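PDB 2PFE: alkaline serine protease from Thermobifida fusca, which probably cleaves peptide bonds within protein chains as a serine endopeptidase of the peptidase S1 family, close in type to alpha-lytic protease. Local coordinates for residues Asn7-Gly12 with Cys16-Ser21; Thr49-Tyr54 with Met60-Ile65; Gly156-Gly159 with Gly165-Phe168. One frame throughout, in Å; residues are numbered along the deposited sequence. Where two conformers were deposited one is given.

Contacts 1, 2 and 3 follow one another along this chain, the C-terminal protease part of a longer precursor. Contacts 1 and 2 belong to the N-terminal half of the double-barrel, chymotrypsin-like fold: their centres are about 11 Å apart, and both reach the sheet that contains strands 20-24, 27-32, 48-54 and 60-65. Contact 3 is a hairpin of the second barrel, its centre about 19 Å from that of contact 1 and about 23 Å from that of contact 2. The Cys16 side chain of contact 1 lies near Ser140 and His35, Asp59 sits in the loop of contact 2, and contact 3 lines the inhibitor pocket, consistent with a charge relay placed where the barrels meet.

Contact 1: Asn7-Gly12 with Cys16-Ser21; sequences NPYYFG and CSIGFS
Tyr9 and Cys16 face each other as a hydrogen-bonded pair in the short antiparallel hairpin of strands 8-11 and 14-17. Tyr9 N reaches Cys16 O at 2.9 Å, and Cys16 N returns to Tyr9 O at 3.0 Å. The neighbouring pair, Pro8 and Ser17, is non-hydrogen-bonded and its side chains diverge. Beyond them Ile18 N bonds to Asn7 O at 2.8 Å.

From CB, with CG set between the backbone N and carbonyl carbon (chi1 72°), the Tyr9 side chain swings back across the partner strand. CG only skirts Cys16 O, whereas CD2 meets that oxygen obliquely and has Ile18 N at the ring edge, with Ile18 CG1 alongside. Tyr9 CE2 is 3.5 Å from Cys16 CB and has Ser17 O near the ring plane. CZ continues past the same carbon, and Tyr9 OH lies 3.7 Å from Cys16 CB. The hydroxyl finishes on Thr32 OG1, a hydrogen bond that fixes the far end of the ring. Phe30 adds an edge-to-face ring contact.

Cys16 is disulfide-bonded to Cys36, close to the predicted catalytic His35 and Ser140. Its SG lies in the plane of the Phe11 ring, at the ring edge, 3.8 Å from Phe11 CZ.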
loop_
_atom_site.group_PDB
_atom_site.type_symbol
_atom_site.label_atom_id
_atom_site.label_comp_id
_atom_site.label_asym_id
_atom_site.label_seq_id
_atom_site.Cartn_x
_atom_site.Cartn_y
_atom_site.Cartn_z
ATOM N N ASN A 7 1.828 2.614 8.607
ATOM C CA ASN A 7 1.470 2.155 9.932
ATOM C C ASN A 7 0.611 0.891 9.860
ATOM O O ASN A 7 -0.108 0.665 8.874
ATOM C CB ASN A 7 0.723 3.262 10.684
ATOM C CG ASN A 7 1.642 4.333 11.236
ATOM O OD1 ASN A 7 2.877 4.206 11.217
ATOM N ND2 ASN A 7 1.035 5.407 11.754
ATOM N N PRO A 8 0.659 0.064 10.913
ATOM C CA PRO A 8 -0.091 -1.182 10.910
ATOM C C PRO A 8 -1.597 -1.038 11.069
ATOM O O PRO A 8 -2.095 -0.057 11.670
ATOM C CB PRO A 8 0.460 -1.933 12.134
ATOM C CG PRO A 8 0.943 -0.872 13.044
ATOM C CD PRO A 8 1.445 0.237 12.153
ATOM N N TYR A 9 -2.306 -2.034 10.545
ATOM C CA TYR A 9 -3.705 -2.290 10.888
ATOM C C TYR A 9 -3.946 -3.802 11.025
ATOM O O TYR A 9 -3.192 -4.610 10.475
ATOM C CB TYR A 9 -4.669 -1.606 9.901
ATOM C CG TYR A 9 -4.745 -2.216 8.515
ATOM C CD1 TYR A 9 -5.793 -3.069 8.161
ATOM C CD2 TYR A 9 -3.795 -1.906 7.538
ATOM C CE1 TYR A 9 -5.885 -3.616 6.872
ATOM C CE2 TYR A 9 -3.879 -2.435 6.256
ATOM C CZ TYR A 9 -4.913 -3.297 5.919
ATOM O OH TYR A 9 -5.015 -3.852 4.657
ATOM N N TYR A 10 -4.988 -4.178 11.768
ATOM C CA TYR A 10 -5.162 -5.576 12.171
ATOM C C TYR A 10 -6.504 -6.184 11.814
ATOM O O TYR A 10 -7.524 -5.490 11.728
ATOM C CB TYR A 10 -4.924 -5.728 13.676
ATOM C CG TYR A 10 -3.710 -4.976 14.142
ATOM C CD1 TYR A 10 -3.834 -3.735 14.753
ATOM C CD2 TYR A 10 -2.428 -5.484 13.930
ATOM C CE1 TYR A 10 -2.721 -3.020 15.171
ATOM C CE2 TYR A 10 -1.296 -4.764 14.341
ATOM C CZ TYR A 10 -1.460 -3.536 14.957
ATOM O OH TYR A 10 -0.361 -2.821 15.376
ATOM N N PHE A 11 -6.496 -7.496 11.611
ATOM C CA PHE A 11 -7.719 -8.244 11.323
ATOM C C PHE A 11 -7.458 -9.702 11.628
ATOM O O PHE A 11 -6.546 -10.323 11.081
ATOM C CB PHE A 11 -8.198 -8.031 9.870
ATOM C CG PHE A 11 -7.119 -8.201 8.852
ATOM C CD1 PHE A 11 -6.960 -9.409 8.182
ATOM C CD2 PHE A 11 -6.246 -7.159 8.573
ATOM C CE1 PHE A 11 -5.934 -9.575 7.253
ATOM C CE2 PHE A 11 -5.219 -7.320 7.646
ATOM C CZ PHE A 11 -5.059 -8.529 6.989
ATOM N N GLY A 12 -8.248 -10.242 12.548
ATOM C CA GLY A 12 -8.051 -11.610 12.960
ATOM C C GLY A 12 -6.618 -11.840 13.382
ATOM O O GLY A 12 -6.093 -11.166 14.272
ATOM N N CYS A 16 -1.470 -5.950 8.353
ATOM C CA CYS A 16 -0.965 -5.330 7.111
ATOM C C CYS A 16 -0.608 -3.879 7.390
ATOM O O CYS A 16 -0.763 -3.425 8.514
ATOM C CB CYS A 16 -1.983 -5.412 5.973
ATOM S SG CYS A 16 -2.042 -7.025 5.157
ATOM N N SER A 17 -0.105 -3.176 6.379
ATOM C CA SER A 17 0.267 -1.764 6.537
ATOM C C SER A 17 -0.673 -0.888 5.728
ATOM O O SER A 17 -1.019 -1.209 4.597
ATOM C CB SER A 17 1.702 -1.549 6.075
ATOM O OG SER A 17 2.582 -2.254 6.917
ATOM N N ILE A 18 -1.124 0.202 6.345
ATOM C CA ILE A 18 -1.902 1.214 5.655
ATOM C C ILE A 18 -1.117 1.712 4.439
ATOM O O ILE A 18 0.060 2.034 4.537
ATOM C CB ILE A 18 -2.186 2.401 6.615
ATOM C CG1 ILE A 18 -3.084 1.948 7.773
ATOM C CG2 ILE A 18 -2.722 3.640 5.856
ATOM C CD1 ILE A 18 -3.123 2.940 8.968
ATOM N N GLY A 19 -1.789 1.775 3.300
ATOM C CA GLY A 19 -1.208 2.360 2.104
ATOM C C GLY A 19 -1.246 3.876 2.099
ATOM O O GLY A 19 -0.297 4.514 2.518
ATOM N N PHE A 20 -2.350 4.445 1.601
ATOM C CA PHE A 20 -2.535 5.894 1.499
ATOM C C PHE A 20 -3.953 6.254 1.941
ATOM O O PHE A 20 -4.907 5.584 1.548
ATOM C CB PHE A 20 -2.409 6.385 0.046
ATOM C CG PHE A 20 -1.037 6.205 -0.576
ATOM C CD1 PHE A 20 -0.759 5.115 -1.398
ATOM C CD2 PHE A 20 -0.030 7.128 -0.352
ATOM C CE1 PHE A 20 0.521 4.964 -1.985
ATOM C CE2 PHE A 20 1.236 6.976 -0.917
ATOM C CZ PHE A 20 1.506 5.904 -1.745
ATOM N N SER A 21 -4.097 7.308 2.727
ATOM C CA SER A 21 -5.441 7.862 2.978
ATOM C C SER A 21 -6.142 8.189 1.661
ATOM O O SER A 21 -5.519 8.727 0.723
ATOM C CB SER A 21 -5.379 9.136 3.812
ATOM O OG SER A 21 -4.957 8.867 5.145
#

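Contact 2: Thr49-Tyr54 with Met60-Ile65; sequences TVAGSY and MGWVRI
Trp62 O is gripped by two successive amides of the other strand: Ala51 N at 2.8 Å and, more weakly, Gly52 N at 3.3 Å. Two residues facing one make a classic beta bulge, and the register slips by one between Val50 and Gly52. The bulge turns the Ala51 methyl toward Trp62, where CB sits over one face of the indole, 3.7 Å from the centroid of the six-membered ring, a CH-pi contact. A chi1 of 79° tucks the indole back over the neighbouring strand and under that methyl. Arg64 NH2 approaches Ala51 CB at 3.6 Å, and one face of the Arg64 guanidinium lies over Trp62 CH2. An alanine in place of Trp62 would probably leave the Ala51 methyl and the Arg64 guanidinium without the surface they pack on, and open a gap toward Phe179 of helix 172-179.

The two strands, 48-54 and 60-65, form an antiparallel hairpin of the first barrel, and the loop joining them carries Asp59, predicted to belong to the charge relay. At that end Tyr54 N meets Met60 O at 2.7 Å, almost straight (171°), while Tyr54 CB rests on Met60 CG at 3.8 Å. The other sheet face carries Val50 and Val63, whose CG2 methyls meet at 4.0 Å, and Ser53, whose OG bonds to Gly34 O.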
loop_
_atom_site.group_PDB
_atom_site.type_symbol
_atom_site.label_atom_id
_atom_site.label_comp_id
_atom_site.label_asym_id
_atom_site.label_seq_id
_atom_site.Cartn_x
_atom_site.Cartn_y
_atom_site.Cartn_z
ATOM N N THR A 49 -13.814 -1.353 7.684
ATOM C CA THR A 49 -14.252 -2.519 6.936
ATOM C C THR A 49 -13.643 -2.423 5.556
ATOM O O THR A 49 -13.542 -1.329 4.992
ATOM C CB THR A 49 -15.789 -2.567 6.824
ATOM O OG1 THR A 49 -16.349 -2.560 8.141
ATOM C CG2 THR A 49 -16.248 -3.823 6.109
ATOM N N VAL A 50 -13.241 -3.564 5.010
ATOM C CA VAL A 50 -12.717 -3.602 3.644
ATOM C C VAL A 50 -13.884 -3.276 2.705
ATOM O O VAL A 50 -14.832 -4.074 2.547
ATOM C CB VAL A 50 -12.055 -4.965 3.303
ATOM C CG1 VAL A 50 -11.545 -5.004 1.853
ATOM C CG2 VAL A 50 -10.915 -5.259 4.265
ATOM N N ALA A 51 -13.799 -2.104 2.079
ATOM C CA ALA A 51 -14.875 -1.599 1.237
ATOM C C ALA A 51 -14.768 -2.127 -0.193
ATOM O O ALA A 51 -15.772 -2.226 -0.890
ATOM C CB ALA A 51 -14.904 -0.087 1.251
ATOM N N GLY A 52 -13.550 -2.457 -0.621
ATOM C CA GLY A 52 -13.324 -3.050 -1.929
ATOM C C GLY A 52 -12.028 -3.826 -1.902
ATOM O O GLY A 52 -11.093 -3.425 -1.240
ATOM N N SER A 53 -11.979 -4.929 -2.648
ATOM C CA SER A 53 -10.794 -5.764 -2.771
ATOM C C SER A 53 -10.879 -6.603 -4.046
ATOM O O SER A 53 -11.848 -7.335 -4.265
ATOM C CB SER A 53 -10.617 -6.669 -1.548
ATOM O OG SER A 53 -9.634 -7.658 -1.786
ATOM N N TYR A 54 -9.870 -6.441 -4.892
ATOM C CA TYR A 54 -9.669 -7.247 -6.077
ATOM C C TYR A 54 -8.349 -7.990 -5.923
ATOM O O TYR A 54 -7.261 -7.386 -6.031
ATOM C CB TYR A 54 -9.622 -6.344 -7.313
ATOM C CG TYR A 54 -9.930 -7.064 -8.606
ATOM C CD1 TYR A 54 -9.321 -8.269 -8.915
ATOM C CD2 TYR A 54 -10.808 -6.513 -9.536
ATOM C CE1 TYR A 54 -9.607 -8.944 -10.117
ATOM C CE2 TYR A 54 -11.090 -7.166 -10.739
ATOM C CZ TYR A 54 -10.478 -8.372 -11.020
ATOM O OH TYR A 54 -10.777 -9.020 -12.206
ATOM N N MET A 60 -5.404 -5.109 -5.180
ATOM C CA MET A 60 -5.816 -3.769 -4.828
ATOM C C MET A 60 -7.063 -3.793 -3.941
ATOM O O MET A 60 -7.977 -4.605 -4.153
ATOM C CB MET A 60 -6.083 -2.958 -6.096
ATOM C CG MET A 60 -7.129 -3.547 -7.022
ATOM S SD MET A 60 -7.309 -2.545 -8.488
ATOM C CE MET A 60 -5.771 -2.638 -9.330
ATOM N N GLY A 61 -7.116 -2.865 -2.994
ATOM C CA GLY A 61 -8.214 -2.810 -2.044
ATOM C C GLY A 61 -8.255 -1.475 -1.356
ATOM O O GLY A 61 -7.311 -0.664 -1.476
ATOM N N TRP A 62 -9.342 -1.240 -0.643
ATOM C CA TRP A 62 -9.380 -0.129 0.279
ATOM C C TRP A 62 -10.277 -0.431 1.463
ATOM O O TRP A 62 -11.175 -1.279 1.386
ATOM C CB TRP A 62 -9.755 1.191 -0.424
ATOM C CG TRP A 62 -11.197 1.383 -0.717
ATOM C CD1 TRP A 62 -11.930 0.765 -1.691
ATOM C CD2 TRP A 62 -12.087 2.302 -0.062
ATOM N NE1 TRP A 62 -13.225 1.231 -1.672
ATOM C CE2 TRP A 62 -13.348 2.180 -0.696
ATOM C CE3 TRP A 62 -11.940 3.215 0.988
ATOM C CZ2 TRP A 62 -14.470 2.922 -0.293
ATOM C CZ3 TRP A 62 -13.063 3.966 1.390
ATOM C CH2 TRP A 62 -14.307 3.807 0.749
ATOM N N VAL A 63 -9.957 0.237 2.568
ATOM C CA VAL A 63 -10.654 0.092 3.839
ATOM C C VAL A 63 -11.383 1.392 4.157
ATOM O O VAL A 63 -10.772 2.453 4.146
ATOM C CB VAL A 63 -9.654 -0.269 4.970
ATOM C CG1 VAL A 63 -10.329 -0.167 6.358
ATOM C CG2 VAL A 63 -9.086 -1.680 4.723
ATOM N N ARG A 64 -12.689 1.304 4.407
ATOM C CA ARG A 64 -13.433 2.460 4.888
ATOM C C ARG A 64 -13.324 2.519 6.401
ATOM O O ARG A 64 -13.582 1.539 7.100
ATOM C CB ARG A 64 -14.901 2.411 4.449
ATOM C CG ARG A 64 -15.678 3.723 4.677
ATOM C CD ARG A 64 -17.166 3.611 4.273
ATOM N NE ARG A 64 -17.421 2.627 3.212
ATOM C CZ ARG A 64 -17.739 2.899 1.941
ATOM N NH1 ARG A 64 -17.864 4.153 1.496
ATOM N NH2 ARG A 64 -17.939 1.892 1.098
ATOM N N ILE A 65 -12.923 3.680 6.889
ATOM C CA ILE A 65 -12.749 3.888 8.334
ATOM C C ILE A 65 -13.980 4.573 8.959
ATOM O O ILE A 65 -14.946 4.879 8.253
ATOM C CB ILE A 65 -11.458 4.685 8.632
ATOM C CG1 ILE A 65 -11.514 6.058 7.950
ATOM C CG2 ILE A 65 -10.235 3.903 8.147
ATOM C CD1 ILE A 65 -10.467 7.043 8.439
#

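Contact 3: Gly156-Gly159 with Gly165-Phe168; sequences GGTG and GITF. With AES (4-(2-aminoethyl)benzenesulfonyl fluoride), chain D.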
loop_
_atom_site.group_PDB
_atom_site.type_symbol
_atom_site.label_atom_id
_atom_site.label_comp_id
_atom_site.label_asym_id
_atom_site.label_seq_id
_atom_site.Cartn_x
_atom_site.Cartn_y
_atom_site.Cartn_z
ATOM N N GLY A 156 3.756 -8.059 -2.700
ATOM C CA GLY A 156 4.403 -9.350 -2.522
ATOM C C GLY A 156 5.872 -9.292 -2.810
ATOM O O GLY A 156 6.417 -8.225 -3.073
ATOM N N GLY A 157 6.531 -10.439 -2.741
ATOM C CA GLY A 157 7.932 -10.453 -3.120
ATOM C C GLY A 157 8.596 -11.645 -2.505
ATOM O O GLY A 157 7.925 -12.566 -2.037
ATOM N N THR A 158 9.922 -11.643 -2.510
ATOM C CA THR A 158 10.673 -12.779 -1.968
ATOM C C THR A 158 11.846 -12.271 -1.161
ATOM O O THR A 158 12.337 -11.178 -1.427
ATOM C CB THR A 158 11.164 -13.746 -3.064
ATOM O OG1 THR A 158 11.697 -14.918 -2.437
ATOM C CG2 THR A 158 12.239 -13.106 -3.933
ATOM N N GLY A 159 12.283 -13.049 -0.179
ATOM C CA GLY A 159 13.430 -12.678 0.626
ATOM C C GLY A 159 13.004 -11.901 1.850
ATOM O O GLY A 159 11.890 -12.071 2.359
ATOM N N GLY A 165 16.053 -8.950 -1.021
ATOM C CA GLY A 165 15.052 -9.607 -1.834
ATOM C C GLY A 165 14.576 -8.715 -2.955
ATOM O O GLY A 165 15.265 -7.757 -3.358
ATOM N N ILE A 166 13.412 -9.062 -3.490
ATOM C CA ILE A 166 12.741 -8.220 -4.459
ATOM C C ILE A 166 11.310 -8.057 -3.984
ATOM O O ILE A 166 10.793 -8.876 -3.208
ATOM C CB ILE A 166 12.783 -8.773 -5.909
ATOM C CG1 ILE A 166 11.926 -10.030 -6.042
ATOM C CG2 ILE A 166 14.232 -8.996 -6.409
ATOM C CD1 ILE A 166 11.627 -10.454 -7.494
ATOM N N THR A 167 10.661 -6.998 -4.444
ATOM C CA THR A 167 9.309 -6.707 -3.989
ATOM C C THR A 167 8.523 -6.149 -5.126
ATOM O O THR A 167 9.028 -5.327 -5.883
ATOM C CB THR A 167 9.357 -5.611 -2.956
ATOM O OG1 THR A 167 10.223 -4.605 -3.519
ATOM C CG2 THR A 167 9.865 -6.162 -1.649
ATOM N N PHE A 168 7.264 -6.538 -5.166
ATOM C CA PHE A 168 6.299 -6.113 -6.169
ATOM C C PHE A 168 5.288 -5.157 -5.539
ATOM O O PHE A 168 4.791 -5.414 -4.439
ATOM C CB PHE A 168 5.568 -7.335 -6.743
ATOM C CG PHE A 168 6.461 -8.256 -7.483
ATOM C CD1 PHE A 168 7.100 -9.317 -6.845
ATOM C CD2 PHE A 168 6.681 -8.050 -8.826
ATOM C CE1 PHE A 168 7.946 -10.179 -7.578
ATOM C CE2 PHE A 168 7.502 -8.899 -9.566
ATOM C CZ PHE A 168 8.144 -9.938 -8.952
HETATM C C3 AES D . 6.071 -11.264 2.455
HETATM C C2 AES D . 4.938 -10.445 2.411
HETATM C C1 AES D . 5.009 -9.215 1.756
HETATM S S AES D . 3.655 -8.088 1.667
HETATM O O1S AES D . 3.147 -7.863 0.275
HETATM O O2S AES D . 4.576 -6.635 2.150
HETATM C C6 AES D . 6.210 -8.796 1.182
HETATM C C5 AES D . 7.333 -9.613 1.222
HETATM C C4 AES D . 7.277 -10.846 1.863
HETATM C C7 AES D . 8.549 -11.684 1.868
HETATM C C8 AES D . 8.280 -13.171 2.083
HETATM N N8 AES D . 9.300 -13.973 1.434
#
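Thr158 and Ile166 meet through branches that their first torsions bring over the sheet. In Thr158 the hydroxyl lies anti to the backbone N (chi1 -171°), which turns the methyl CG2 toward the other strand; Ile166 swings CG1 out to meet it (chi1 69°). The two side chains cross obliquely, Thr158 CG2 touching Ile166 CG1 at 3.7 Å. On the same face, Phe168 brings the edge of its ring to the glycine strand, Phe168 CD1 4.0 Å from Gly157 CA, with Gly156 O also near the ring plane.

Backbone bonds hold this antiparallel hairpin together. Phe168 N points almost straight (176°) at Gly156 O, 2.8 Å away, yet comes from above the carbonyl plane and not along a lone pair. Thr158 N bonds to Ile166 O at 3.0 Å and Ile166 N to Thr158 O at 3.1 Å. At Gly157, between these pairs, a CB would run into Ile166 O and Thr167 CA, so the strands can close up only around a bare CA.

The inhibitor lies along the 156-159 segment, consistent with the S1 wall of chymotrypsin-like proteases. Its sulfonyl O1S comes 3.0 Å from Gly156 N, and its amine N8 makes a weak bond to Gly159 O at 3.3 Å.

In the second barrel, strand 164-171 runs between 149-157 and 128-131. The Phe168 side chain packs on Leu128 and Arg130 of strand 128-131 and on Val118 and Tyr120 of strand 116-120.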